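Local atomic coordinates of N-terminal acetyltransferase B complex subunit NAT3 (Candida albicans, PDB entry 5K04), a protein that is the probable catalytic subunit of the NatB complex, a GNAT-fold enzyme that transfers the acetyl group of acetyl-CoA to protein N-termini. Residues W39-K45 with Y57-T62. Sequence-based numbering, arbitrary orientation.
Sequences WPQLFYK and YMMAKT
Met58 O accepts the backbone N-H of Tyr44 and also a CA-H contact from Phe43, whose CA lies 3.2 Å from Met58 O. The bond from Met58 N back to Tyr44 O is 2.9 Å long and nearly straight (172°), closing the hydrogen-bonded pair of an antiparallel hairpin formed by strands 43-48 and 53-65. Two residues earlier along 39-45, Leu42 O accepts a more bent bond from Ala60 N at 2.9 Å. Beyond it the direct pairing gives way to a water within hydrogen-bonding distance of both Trp39 O and Ala60 O, though it cannot serve every acceptor around it.

Side chains then divide between the faces. On one, Met59 lays its CG over the rim half of the Phe43 ring, 3.3 Å from CE1, while its sulfur sits obliquely beside the same ring, a Met-aromatic contact. CG of Phe43 is anti to the backbone N (chi1 -164°), which brings the end of the ring alongside Met59 and Tyr57, CE1 meeting Tyr57 CD1. The flexible thioether can follow both this ring and Tyr32 of helix 29-38, and Phe7 stacks on Phe43. On the other face, Tyr44 holds its ring beside Met58, a neighbour of the CoA-binding Tyr124; Met58 CB lies over the ring and Met58 CG comes 3.5 Å from Tyr44 CZ. The tyrosine hydroxyl bonds to Leu93 O, so this long, flat residue both packs and satisfies its polar end. Just after helix 29-38, Trp39 spreads its six-membered ring over Lys61 CB, 3.4 Å from the centroid. The lysine's aliphatic root serves as a nonpolar floor, and its extended chain carries NZ to Glu63.

Backbone bonds thus set the register while CH-pi contacts pack each face, with a sulfur-aromatic contact added on the Phe43 side: a largely apolar, buried join whose polar ends, on Tyr44 and Lys61, find partners outside the two segments.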
loop_
_atom_site.group_PDB
_atom_site.type_symbol
_atom_site.label_atom_id
_atom_site.label_comp_id
_atom_site.label_asym_id
_atom_site.label_seq_id
_atom_site.Cartn_x
_atom_site.Cartn_y
_atom_site.Cartn_z
ATOM N N TRP B 39 -3.457 11.547 18.995
ATOM C CA TRP B 39 -2.656 10.894 20.032
ATOM C C TRP B 39 -1.465 10.208 19.377
ATOM O O TRP B 39 -1.347 8.977 19.399
ATOM C CB TRP B 39 -3.496 9.899 20.835
ATOM C CG TRP B 39 -4.847 10.445 21.141
ATOM C CD1 TRP B 39 -5.188 11.264 22.181
ATOM C CD2 TRP B 39 -6.048 10.240 20.377
ATOM N NE1 TRP B 39 -6.526 11.588 22.110
ATOM C CE2 TRP B 39 -7.079 10.970 21.016
ATOM C CE3 TRP B 39 -6.347 9.518 19.210
ATOM C CZ2 TRP B 39 -8.394 10.997 20.531
ATOM C CZ3 TRP B 39 -7.658 9.533 18.730
ATOM C CH2 TRP B 39 -8.662 10.279 19.388
ATOM N N PRO B 40 -0.540 10.990 18.807
ATOM C CA PRO B 40 0.564 10.378 18.039
ATOM C C PRO B 40 1.480 9.483 18.855
ATOM O O PRO B 40 2.058 8.540 18.293
ATOM C CB PRO B 40 1.324 11.589 17.476
ATOM C CG PRO B 40 0.825 12.788 18.238
ATOM C CD PRO B 40 -0.535 12.468 18.741
ATOM N N GLN B 41 1.651 9.755 20.156
ATOM C CA GLN B 41 2.515 8.911 20.981
ATOM C C GLN B 41 1.875 7.575 21.359
ATOM O O GLN B 41 2.583 6.676 21.832
ATOM C CB GLN B 41 2.917 9.650 22.254
ATOM C CG GLN B 41 3.778 10.876 22.017
ATOM C CD GLN B 41 4.401 11.415 23.302
ATOM O OE1 GLN B 41 4.886 10.651 24.142
ATOM N NE2 GLN B 41 4.402 12.746 23.448
ATOM N N LEU B 42 0.560 7.433 21.179
ATOM C CA LEU B 42 -0.187 6.255 21.601
ATOM C C LEU B 42 -0.428 5.309 20.434
ATOM O O LEU B 42 -1.285 4.423 20.504
ATOM C CB LEU B 42 -1.509 6.669 22.257
ATOM C CG LEU B 42 -1.432 7.737 23.377
ATOM C CD1 LEU B 42 -2.711 7.784 24.210
ATOM C CD2 LEU B 42 -0.236 7.532 24.290
ATOM N N PHE B 43 0.329 5.489 19.363
ATOM C CA PHE B 43 0.256 4.653 18.171
ATOM C C PHE B 43 1.711 4.290 17.871
ATOM O O PHE B 43 2.462 5.049 17.242
ATOM C CB PHE B 43 -0.442 5.386 17.018
ATOM C CG PHE B 43 -0.898 4.482 15.888
ATOM C CD1 PHE B 43 -0.484 3.157 15.813
ATOM C CD2 PHE B 43 -1.734 4.980 14.887
ATOM C CE1 PHE B 43 -0.892 2.340 14.774
ATOM C CE2 PHE B 43 -2.157 4.167 13.841
ATOM C CZ PHE B 43 -1.734 2.838 13.789
ATOM N N TYR B 44 2.113 3.132 18.371
ATOM C CA TYR B 44 3.474 2.657 18.221
ATOM C C TYR B 44 3.446 1.185 17.844
ATOM O O TYR B 44 2.449 0.478 18.031
ATOM C CB TYR B 44 4.307 2.863 19.498
ATOM C CG TYR B 44 3.614 2.402 20.754
ATOM C CD1 TYR B 44 3.738 1.091 21.208
ATOM C CD2 TYR B 44 2.839 3.275 21.497
ATOM C CE1 TYR B 44 3.100 0.669 22.391
ATOM C CE2 TYR B 44 2.188 2.865 22.671
ATOM C CZ TYR B 44 2.321 1.567 23.107
ATOM O OH TYR B 44 1.664 1.171 24.247
ATOM N N LYS B 45 4.576 0.741 17.319
ATOM C CA LYS B 45 4.710 -0.582 16.758
ATOM C C LYS B 45 5.883 -1.295 17.412
ATOM O O LYS B 45 6.849 -0.674 17.878
ATOM C CB LYS B 45 4.921 -0.522 15.239
ATOM C CG LYS B 45 6.183 0.247 14.812
ATOM C CD LYS B 45 6.471 0.056 13.324
ATOM C CE LYS B 45 7.715 0.808 12.873
ATOM N NZ LYS B 45 7.865 0.658 11.385
ATOM N N TYR B 57 1.366 -3.853 16.831
ATOM C CA TYR B 57 1.188 -2.438 17.111
ATOM C C TYR B 57 0.093 -2.230 18.146
ATOM O O TYR B 57 -0.723 -3.115 18.417
ATOM C CB TYR B 57 0.885 -1.617 15.841
ATOM C CG TYR B 57 -0.330 -2.051 15.023
ATOM C CD1 TYR B 57 -1.609 -1.590 15.320
ATOM C CD2 TYR B 57 -0.176 -2.889 13.924
ATOM C CE1 TYR B 57 -2.707 -1.980 14.555
ATOM C CE2 TYR B 57 -1.243 -3.285 13.160
ATOM C CZ TYR B 57 -2.512 -2.830 13.469
ATOM O OH TYR B 57 -3.559 -3.246 12.679
ATOM N N MET B 58 0.131 -1.031 18.738
ATOM C CA MET B 58 -0.853 -0.527 19.683
ATOM C C MET B 58 -1.415 0.790 19.161
ATOM O O MET B 58 -0.657 1.675 18.750
ATOM C CB MET B 58 -0.232 -0.306 21.066
ATOM C CG MET B 58 -0.902 0.812 21.840
ATOM S SD MET B 58 -2.557 0.381 22.270
ATOM C CE MET B 58 -2.101 -0.967 23.248
ATOM N N MET B 59 -2.747 0.888 19.127
ATOM C CA MET B 59 -3.461 2.133 18.884
ATOM C C MET B 59 -4.272 2.403 20.134
ATOM O O MET B 59 -5.135 1.599 20.500
ATOM C CB MET B 59 -4.385 2.058 17.661
ATOM C CG MET B 59 -3.721 1.570 16.383
ATOM S SD MET B 59 -4.904 1.144 15.135
ATOM C CE MET B 59 -5.608 2.713 15.058
ATOM N N ALA B 60 -3.973 3.506 20.803
ATOM C CA ALA B 60 -4.720 3.923 21.971
ATOM C C ALA B 60 -5.017 5.416 21.856
ATOM O O ALA B 60 -4.481 6.119 20.995
ATOM C CB ALA B 60 -3.958 3.601 23.269
ATOM N N LYS B 61 -5.874 5.901 22.750
ATOM C CA LYS B 61 -6.250 7.307 22.761
ATOM C C LYS B 61 -6.543 7.728 24.193
ATOM O O LYS B 61 -6.627 6.893 25.101
ATOM C CB LYS B 61 -7.470 7.569 21.866
ATOM C CG LYS B 61 -8.689 6.689 22.194
ATOM C CD LYS B 61 -9.985 7.263 21.615
ATOM C CE LYS B 61 -11.080 6.214 21.642
ATOM N NZ LYS B 61 -12.351 6.730 21.083
ATOM N N THR B 62 -6.694 9.040 24.389
ATOM C CA THR B 62 -7.210 9.584 25.640
ATOM C C THR B 62 -8.538 10.282 25.380
ATOM O O THR B 62 -8.797 10.764 24.278
ATOM C CB THR B 62 -6.230 10.572 26.328
ATOM O OG1 THR B 62 -6.042 11.722 25.504
ATOM C CG2 THR B 62 -4.870 9.893 26.679
HETATM O O HOH W 1 -2.816 6.898 18.674
#